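Local coordinates for protein putative fructosamine-3-kinase (Thermobifida fusca YX, PDB 3F7W) that probably acts as a kinase of the fructosamine kinase family, phosphorylating sugar-amine adducts, although its substrate has not been established, at residues R8-A21 with R33-L47. Residues are numbered along the deposited sequence; the frame is centred on the assembly and turned at random.
Sequences RVTELTGREVAAVA and RVELADGTPLFVKAL. With EDO (1,2-ethanediol), chain E; EDO (1,2-ethanediol), chain G.
Arg-15 lays its guanidinium over Leu-36, whose CD1 sits 3.5 Å from the guanidinium plane and over its centre. The arginine chain, bent at chi2 and chi3, folds back to bring that face onto the methyl, leaving the edge for polar partners: NH2 forms a salt bridge with Asp-38 OD2 at 3.1 Å, the two planes nearly perpendicular (88°), while both terminal nitrogens donate to one ethanediol, probably from the crystallisation liquor. Asp-38 belongs to the type I turn from Leu-36 to Gly-39, and its OD1 accepts from Thr-40 N in an Asx turn.

Strand 17-21 pairs antiparallel with strand 33-36 at the edge of the five-stranded sheet. A classic beta bulge interrupts the register: Glu-35 O accepts from Ala-18 N (2.7 Å) and Ala-19 N (3.1 Å), and Glu-35 N returns a bond to Ala-19 O. Ala-21 and Arg-33 exchange two further backbone bonds.

On the valine face, Val-17 CG1 meets Val-34 CG1 at 3.5 Å, the two side chains crossing at about a right angle. Val-9, from helix 3-13, uses its two methyls separately: CG1, anti to the backbone N (chi1 171°), reaches Leu-42 CD1 at 3.8 Å, whereas CG2 reaches Val-44 CG2 at 3.9 Å. The helix thus packs across the sheet of the N-terminal lobe of this protein-kinase-like fold.

At the far end, Arg-8 NH1 and NH2 grip Leu-47 O end-on, with the oxygen only 8° out of the guanidinium plane; NH2 also bonds Thr-86 OG1. Lys-45, pointing away from the helix, forms salt bridges with Glu-61 and Asp-211, consistent with the conserved strand lysine of kinase-like folds. Aliphatic packing thus seats the helix, while Arg-8 adds a directional tie just past the end of strand 41-46 and Arg-15, from the loop after the helix, fastens the turn.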
ATOM      1  N   ARG A   8     -11.263  22.388  10.067  1.00 30.22           N
ATOM      2  CA  ARG A   8     -11.658  21.350   9.107  1.00 31.71           C
ATOM      3  C   ARG A   8     -11.960  20.024   9.829  1.00 32.46           C
ATOM      4  O   ARG A   8     -12.973  19.363   9.553  1.00 32.46           O
ATOM      5  CB  ARG A   8     -10.576  21.230   8.030  1.00 32.29           C
ATOM      6  CG  ARG A   8     -10.498  22.499   7.143  1.00 33.37           C
ATOM      7  CD  ARG A   8      -9.134  22.720   6.500  1.00 41.66           C
ATOM      8  NE  ARG A   8      -8.758  21.627   5.606  1.00 41.54           N
ATOM      9  CZ  ARG A   8      -7.598  21.556   4.956  1.00 40.12           C
ATOM     10  NH1 ARG A   8      -6.699  22.536   5.062  1.00 38.38           N
ATOM     11  NH2 ARG A   8      -7.354  20.523   4.176  1.00 38.54           N
ATOM     12  N   VAL A   9     -11.125  19.680  10.812  1.00 30.48           N
ATOM     13  CA  VAL A   9     -11.331  18.459  11.612  1.00 30.18           C
ATOM     14  C   VAL A   9     -12.630  18.523  12.397  1.00 29.49           C
ATOM     15  O   VAL A   9     -13.447  17.592  12.382  1.00 27.68           O
ATOM     16  CB  VAL A   9     -10.108  18.171  12.529  1.00 30.24           C
ATOM     17  CG1 VAL A   9     -10.396  17.037  13.509  1.00 31.89           C
ATOM     18  CG2 VAL A   9      -8.913  17.820  11.666  1.00 29.12           C
ATOM     19  N   THR A  10     -12.878  19.634  13.076  1.00 30.74           N
ATOM     20  CA  THR A  10     -14.131  19.767  13.791  1.00 31.80           C
ATOM     21  C   THR A  10     -15.351  19.624  12.879  1.00 33.14           C
ATOM     22  O   THR A  10     -16.326  18.956  13.244  1.00 33.28           O
ATOM     23  CB  THR A  10     -14.173  21.091  14.566  1.00 32.90           C
ATOM     24  OG1 THR A  10     -13.113  21.059  15.535  1.00 37.40           O
ATOM     25  CG2 THR A  10     -15.553  21.301  15.260  1.00 29.63           C
ATOM     26  N   GLU A  11     -15.298  20.241  11.706  0.50 33.22           N
ATOM     27  CA  GLU A  11     -16.389  20.134  10.743  0.50 33.87           C
ATOM     28  C   GLU A  11     -16.597  18.683  10.319  0.50 34.00           C
ATOM     29  O   GLU A  11     -17.729  18.214  10.219  0.50 32.84           O
ATOM     30  CB  GLU A  11     -16.087  20.984   9.503  0.50 35.09           C
ATOM     31  CG  GLU A  11     -17.216  21.040   8.465  0.50 39.56           C
ATOM     32  CD  GLU A  11     -18.438  21.794   8.958  0.50 42.67           C
ATOM     33  OE1 GLU A  11     -18.273  22.877   9.557  0.50 46.32           O
ATOM     34  OE2 GLU A  11     -19.564  21.305   8.737  0.50 47.09           O
ATOM     35  N   LEU A  12     -15.499  17.983  10.048  1.00 32.69           N
ATOM     36  CA  LEU A  12     -15.576  16.628   9.508  1.00 33.41           C
ATOM     37  C   LEU A  12     -15.927  15.574  10.542  1.00 35.65           C
ATOM     38  O   LEU A  12     -16.558  14.583  10.199  1.00 34.55           O
ATOM     39  CB  LEU A  12     -14.274  16.263   8.797  1.00 34.03           C
ATOM     40  CG  LEU A  12     -14.026  17.036   7.514  1.00 38.29           C
ATOM     41  CD1 LEU A  12     -12.664  16.671   6.972  1.00 38.21           C
ATOM     42  CD2 LEU A  12     -15.158  16.764   6.507  1.00 42.94           C
ATOM     43  N   THR A  13     -15.537  15.784  11.796  1.00 35.24           N
ATOM     44  CA  THR A  13     -15.768  14.789  12.870  1.00 34.88           C
ATOM     45  C   THR A  13     -16.866  15.129  13.842  1.00 32.53           C
ATOM     46  O   THR A  13     -17.305  14.274  14.601  1.00 34.40           O
ATOM     47  CB  THR A  13     -14.490  14.578  13.707  1.00 34.81           C
ATOM     48  OG1 THR A  13     -14.205  15.767  14.476  1.00 34.55           O
ATOM     49  CG2 THR A  13     -13.346  14.227  12.820  1.00 34.00           C
ATOM     50  N   GLY A  14     -17.274  16.393  13.865  1.00 32.23           N
ATOM     51  CA  GLY A  14     -18.213  16.916  14.836  1.00 31.10           C
ATOM     52  C   GLY A  14     -17.650  17.061  16.247  1.00 31.87           C
ATOM     53  O   GLY A  14     -18.383  17.344  17.168  1.00 31.12           O
ATOM     54  N   ARG A  15     -16.348  16.863  16.411  1.00 31.50           N
ATOM     55  CA  ARG A  15     -15.718  16.875  17.729  1.00 30.78           C
ATOM     56  C   ARG A  15     -14.877  18.144  17.911  1.00 30.27           C
ATOM     57  O   ARG A  15     -14.275  18.635  16.958  1.00 29.06           O
ATOM     58  CB  ARG A  15     -14.812  15.652  17.863  1.00 30.17           C
ATOM     59  CG  ARG A  15     -15.521  14.298  17.739  1.00 32.36           C
ATOM     60  CD  ARG A  15     -16.234  13.908  19.001  1.00 28.56           C
ATOM     61  NE  ARG A  15     -15.278  13.629  20.074  1.00 32.18           N
ATOM     62  CZ  ARG A  15     -14.676  12.460  20.295  1.00 31.72           C
ATOM     63  NH1 ARG A  15     -14.929  11.404  19.532  1.00 34.56           N
ATOM     64  NH2 ARG A  15     -13.808  12.337  21.299  1.00 38.41           N
ATOM     65  N   GLU A  16     -14.817  18.641  19.139  1.00 30.63           N
ATOM     66  CA  GLU A  16     -14.031  19.833  19.472  1.00 32.29           C
ATOM     67  C   GLU A  16     -12.530  19.520  19.443  1.00 30.48           C
ATOM     68  O   GLU A  16     -12.113  18.500  19.977  1.00 31.90           O
ATOM     69  CB  GLU A  16     -14.446  20.353  20.852  1.00 34.16           C
ATOM     70  CG  GLU A  16     -13.906  21.730  21.149  1.00 37.41           C
ATOM     71  CD  GLU A  16     -14.196  22.226  22.580  1.00 39.13           C
ATOM     72  OE1 GLU A  16     -14.931  21.556  23.338  1.00 43.36           O
ATOM     73  OE2 GLU A  16     -13.650  23.291  22.930  1.00 47.39           O
ATOM     74  N   VAL A  17     -11.733  20.383  18.800  1.00 32.05           N
ATOM     75  CA  VAL A  17     -10.260  20.235  18.724  1.00 30.62           C
ATOM     76  C   VAL A  17      -9.547  21.069  19.806  1.00 33.35           C
ATOM     77  O   VAL A  17      -9.784  22.267  19.928  1.00 31.38           O
ATOM     78  CB  VAL A  17      -9.741  20.590  17.315  1.00 32.37           C
ATOM     79  CG1 VAL A  17      -8.206  20.630  17.269  1.00 30.41           C
ATOM     80  CG2 VAL A  17     -10.293  19.573  16.268  1.00 29.42           C
ATOM     81  N   ALA A  18      -8.711  20.422  20.613  1.00 33.54           N
ATOM     82  CA  ALA A  18      -7.963  21.093  21.694  1.00 33.42           C
ATOM     83  C   ALA A  18      -6.544  21.502  21.266  1.00 34.02           C
ATOM     84  O   ALA A  18      -6.000  22.462  21.802  1.00 32.73           O
ATOM     85  CB  ALA A  18      -7.896  20.204  22.927  1.00 33.58           C
ATOM     86  N   ALA A  19      -5.953  20.803  20.300  1.00 33.34           N
ATOM     87  CA  ALA A  19      -4.576  21.083  19.892  1.00 33.08           C
ATOM     88  C   ALA A  19      -4.266  20.542  18.512  1.00 33.56           C
ATOM     89  O   ALA A  19      -4.873  19.545  18.072  1.00 31.48           O
ATOM     90  CB  ALA A  19      -3.583  20.502  20.929  1.00 32.78           C
ATOM     91  N   VAL A  20      -3.320  21.203  17.834  1.00 31.36           N
ATOM     92  CA  VAL A  20      -2.779  20.755  16.551  1.00 31.12           C
ATOM     93  C   VAL A  20      -1.247  20.883  16.569  1.00 32.02           C
ATOM     94  O   VAL A  20      -0.731  21.940  16.916  1.00 32.39           O
ATOM     95  CB  VAL A  20      -3.294  21.598  15.368  1.00 31.68           C
ATOM     96  CG1 VAL A  20      -2.713  21.081  14.059  1.00 28.16           C
ATOM     97  CG2 VAL A  20      -4.821  21.634  15.309  1.00 32.51           C
ATOM     98  N   ALA A  21      -0.537  19.825  16.197  1.00 32.81           N
ATOM     99  CA  ALA A  21       0.925  19.846  16.121  1.00 34.47           C
ATOM    100  C   ALA A  21       1.365  19.385  14.736  1.00 32.74           C
ATOM    101  O   ALA A  21       0.811  18.430  14.211  1.00 35.64           O
ATOM    102  CB  ALA A  21       1.532  18.915  17.201  1.00 32.02           C
ATOM    103  N   ARG A  33      -0.595  15.836  14.109  1.00 30.88           N
ATOM    104  CA  ARG A  33      -1.257  15.218  15.261  1.00 31.66           C
ATOM    105  C   ARG A  33      -2.264  16.222  15.814  1.00 30.11           C
ATOM    106  O   ARG A  33      -1.902  17.332  16.207  1.00 31.74           O
ATOM    107  CB  ARG A  33      -0.260  14.842  16.350  1.00 31.96           C
ATOM    108  CG  ARG A  33      -0.863  14.071  17.519  1.00 33.62           C
ATOM    109  CD  ARG A  33       0.181  13.904  18.605  1.00 35.69           C
ATOM    110  NE  ARG A  33      -0.238  13.060  19.724  1.00 35.82           N
ATOM    111  CZ  ARG A  33      -1.056  13.434  20.702  1.00 34.37           C
ATOM    112  NH1 ARG A  33      -1.617  14.637  20.715  1.00 33.99           N
ATOM    113  NH2 ARG A  33      -1.326  12.581  21.686  1.00 35.78           N
ATOM    114  N   VAL A  34      -3.535  15.833  15.818  1.00 29.07           N
ATOM    115  CA  VAL A  34      -4.628  16.708  16.275  1.00 27.55           C
ATOM    116  C   VAL A  34      -5.279  16.056  17.482  1.00 30.45           C
ATOM    117  O   VAL A  34      -5.674  14.882  17.419  1.00 31.53           O
ATOM    118  CB  VAL A  34      -5.689  16.930  15.154  1.00 28.94           C
ATOM    119  CG1 VAL A  34      -6.865  17.752  15.698  1.00 27.09           C
ATOM    120  CG2 VAL A  34      -5.041  17.630  13.958  1.00 25.97           C
ATOM    121  N   GLU A  35      -5.418  16.817  18.561  1.00 30.07           N
ATOM    122  CA  GLU A  35      -5.976  16.293  19.795  1.00 31.41           C
ATOM    123  C   GLU A  35      -7.340  16.896  20.047  1.00 30.49           C
ATOM    124  O   GLU A  35      -7.526  18.121  20.005  1.00 31.35           O
ATOM    125  CB  GLU A  35      -5.040  16.576  20.968  1.00 32.20           C
ATOM    126  CG  GLU A  35      -5.401  15.801  22.232  1.00 34.37           C
ATOM    127  CD  GLU A  35      -4.382  15.987  23.356  1.00 39.49           C
ATOM    128  OE1 GLU A  35      -3.194  15.687  23.131  1.00 44.30           O
ATOM    129  OE2 GLU A  35      -4.777  16.430  24.461  1.00 42.23           O
ATOM    130  N   LEU A  36      -8.309  16.028  20.299  1.00 28.81           N
ATOM    131  CA  LEU A  36      -9.675  16.453  20.588  1.00 28.64           C
ATOM    132  C   LEU A  36      -9.786  16.861  22.045  1.00 31.44           C
ATOM    133  O   LEU A  36      -8.877  16.596  22.835  1.00 29.47           O
ATOM    134  CB  LEU A  36     -10.657  15.305  20.309  1.00 28.79           C
ATOM    135  CG  LEU A  36     -10.623  14.744  18.880  1.00 27.39           C
ATOM    136  CD1 LEU A  36     -11.745  13.699  18.716  1.00 26.21           C
ATOM    137  CD2 LEU A  36     -10.766  15.847  17.838  1.00 23.47           C
ATOM    138  N   ALA A  37     -10.930  17.445  22.399  1.00 32.06           N
ATOM    139  CA  ALA A  37     -11.156  17.973  23.754  1.00 31.80           C
ATOM    140  C   ALA A  37     -11.010  16.926  24.846  1.00 32.49           C
ATOM    141  O   ALA A  37     -10.584  17.261  25.937  1.00 33.25           O
ATOM    142  CB  ALA A  37     -12.515  18.654  23.855  1.00 31.62           C
ATOM    143  N   ASP A  38     -11.367  15.675  24.567  1.00 30.55           N
ATOM    144  CA  ASP A  38     -11.244  14.597  25.555  1.00 32.03           C
ATOM    145  C   ASP A  38      -9.886  13.913  25.571  1.00 30.74           C
ATOM    146  O   ASP A  38      -9.732  12.881  26.222  1.00 31.81           O
ATOM    147  CB  ASP A  38     -12.362  13.554  25.379  1.00 32.96           C
ATOM    148  CG  ASP A  38     -12.130  12.600  24.203  1.00 37.49           C
ATOM    149  OD1 ASP A  38     -11.249  12.846  23.333  1.00 35.75           O
ATOM    150  OD2 ASP A  38     -12.861  11.583  24.156  1.00 39.58           O
ATOM    151  N   GLY A  39      -8.911  14.453  24.827  1.00 30.79           N
ATOM    152  CA  GLY A  39      -7.588  13.847  24.750  1.00 29.52           C
ATOM    153  C   GLY A  39      -7.384  12.915  23.574  1.00 29.86           C
ATOM    154  O   GLY A  39      -6.258  12.501  23.316  1.00 31.45           O
ATOM    155  N   THR A  40      -8.453  12.556  22.850  1.00 31.58           N
ATOM    156  CA  THR A  40      -8.318  11.608  21.731  1.00 31.78           C
ATOM    157  C   THR A  40      -7.384  12.176  20.659  1.00 29.92           C
ATOM    158  O   THR A  40      -7.618  13.280  20.163  1.00 30.26           O
ATOM    159  CB  THR A  40      -9.664  11.309  21.047  1.00 31.32           C
ATOM    160  OG1 THR A  40     -10.601  10.829  22.006  1.00 32.66           O
ATOM    161  CG2 THR A  40      -9.510  10.271  19.908  1.00 30.77           C
ATOM    162  N   PRO A  41      -6.309  11.454  20.321  1.00 31.88           N
ATOM    163  CA  PRO A  41      -5.443  11.944  19.268  1.00 31.04           C
ATOM    164  C   PRO A  41      -5.846  11.387  17.896  1.00 29.01           C
ATOM    165  O   PRO A  41      -6.281  10.239  17.788  1.00 31.77           O
ATOM    166  CB  PRO A  41      -4.083  11.395  19.674  1.00 29.78           C
ATOM    167  CG  PRO A  41      -4.410  10.049  20.281  1.00 32.77           C
ATOM    168  CD  PRO A  41      -5.778  10.203  20.914  1.00 33.71           C
ATOM    169  N   LEU A  42      -5.642  12.210  16.877  1.00 28.82           N
ATOM    170  CA  LEU A  42      -5.932  11.907  15.501  1.00 27.09           C
ATOM    171  C   LEU A  42      -4.710  12.200  14.652  1.00 26.70           C
ATOM    172  O   LEU A  42      -4.004  13.186  14.890  1.00 30.00           O
ATOM    173  CB  LEU A  42      -7.095  12.760  15.009  1.00 28.74           C
ATOM    174  CG  LEU A  42      -8.449  12.658  15.705  1.00 28.68           C
ATOM    175  CD1 LEU A  42      -9.413  13.641  15.001  1.00 29.08           C
ATOM    176  CD2 LEU A  42      -8.955  11.191  15.676  1.00 25.74           C
ATOM    177  N   PHE A  43      -4.480  11.346  13.660  1.00 27.23           N
ATOM    178  CA  PHE A  43      -3.491  11.595  12.621  1.00 28.57           C
ATOM    179  C   PHE A  43      -4.256  12.230  11.454  1.00 28.63           C
ATOM    180  O   PHE A  43      -5.224  11.657  10.975  1.00 29.54           O
ATOM    181  CB  PHE A  43      -2.808  10.315  12.183  1.00 29.08           C
ATOM    182  CG  PHE A  43      -1.791  10.514  11.073  1.00 31.66           C
ATOM    183  CD1 PHE A  43      -0.711  11.332  11.263  1.00 39.67           C
ATOM    184  CD2 PHE A  43      -1.890   9.821   9.879  1.00 45.10           C
ATOM    185  CE1 PHE A  43       0.234  11.503  10.268  1.00 40.08           C
ATOM    186  CE2 PHE A  43      -0.924   9.997   8.882  1.00 45.32           C
ATOM    187  CZ  PHE A  43       0.117  10.847   9.091  1.00 41.44           C
ATOM    188  N   VAL A  44      -3.799  13.389  11.002  1.00 28.57           N
ATOM    189  CA  VAL A  44      -4.533  14.163   9.990  1.00 28.38           C
ATOM    190  C   VAL A  44      -3.580  14.506   8.837  1.00 29.08           C
ATOM    191  O   VAL A  44      -2.461  15.015   9.072  1.00 28.44           O
ATOM    192  CB  VAL A  44      -5.151  15.428  10.610  1.00 27.63           C
ATOM    193  CG1 VAL A  44      -5.863  16.289   9.574  1.00 29.67           C
ATOM    194  CG2 VAL A  44      -6.111  15.059  11.819  1.00 26.99           C
ATOM    195  N   LYS A  45      -4.008  14.165   7.623  1.00 28.82           N
ATOM    196  CA  LYS A  45      -3.366  14.617   6.383  1.00 28.33           C
ATOM    197  C   LYS A  45      -4.221  15.742   5.835  1.00 29.45           C
ATOM    198  O   LYS A  45      -5.468  15.685   5.878  1.00 29.95           O
ATOM    199  CB  LYS A  45      -3.302  13.529   5.325  1.00 29.23           C
ATOM    200  CG  LYS A  45      -2.551  12.313   5.699  1.00 32.61           C
ATOM    201  CD  LYS A  45      -2.629  11.263   4.619  1.00 35.92           C
ATOM    202  CE  LYS A  45      -1.872  10.002   5.044  1.00 32.36           C
ATOM    203  NZ  LYS A  45      -1.745   9.069   3.888  1.00 32.01           N
ATOM    204  N   ALA A  46      -3.571  16.760   5.311  1.00 29.66           N
ATOM    205  CA  ALA A  46      -4.309  17.907   4.777  1.00 29.39           C
ATOM    206  C   ALA A  46      -3.532  18.555   3.644  1.00 30.57           C
ATOM    207  O   ALA A  46      -2.353  18.848   3.775  1.00 29.29           O
ATOM    208  CB  ALA A  46      -4.589  18.940   5.875  1.00 25.66           C
ATOM    209  N   LEU A  47      -4.228  18.802   2.541  1.00 29.77           N
ATOM    210  CA  LEU A  47      -3.727  19.667   1.506  1.00 28.90           C
ATOM    211  C   LEU A  47      -3.840  21.113   1.992  1.00 29.04           C
ATOM    212  O   LEU A  47      -4.721  21.426   2.778  1.00 30.04           O
ATOM    213  CB  LEU A  47      -4.572  19.507   0.256  1.00 30.77           C
ATOM    214  CG  LEU A  47      -4.354  18.185  -0.455  1.00 38.00           C
ATOM    215  CD1 LEU A  47      -5.532  17.888  -1.390  1.00 43.34           C
ATOM    216  CD2 LEU A  47      -3.060  18.330  -1.193  1.00 36.09           C
TER
HETATM  217  C1  EDO E 291     -12.494   8.173  20.392  1.00 51.89           C
HETATM  218  O1  EDO E 291     -12.683   9.546  20.700  1.00 46.05           O
HETATM  219  C2  EDO E 291     -13.771   7.502  19.902  1.00 48.55           C
HETATM  220  O2  EDO E 291     -14.941   8.197  20.306  1.00 39.53           O
HETATM  221  C1  EDO G 293      -2.774  11.333   0.852  1.00 48.02           C
HETATM  222  O1  EDO G 293      -1.725  10.407   1.161  1.00 39.75           O
HETATM  223  C2  EDO G 293      -3.679  10.680  -0.144  1.00 48.04           C
HETATM  224  O2  EDO G 293      -4.295   9.640   0.577  1.00 33.32           O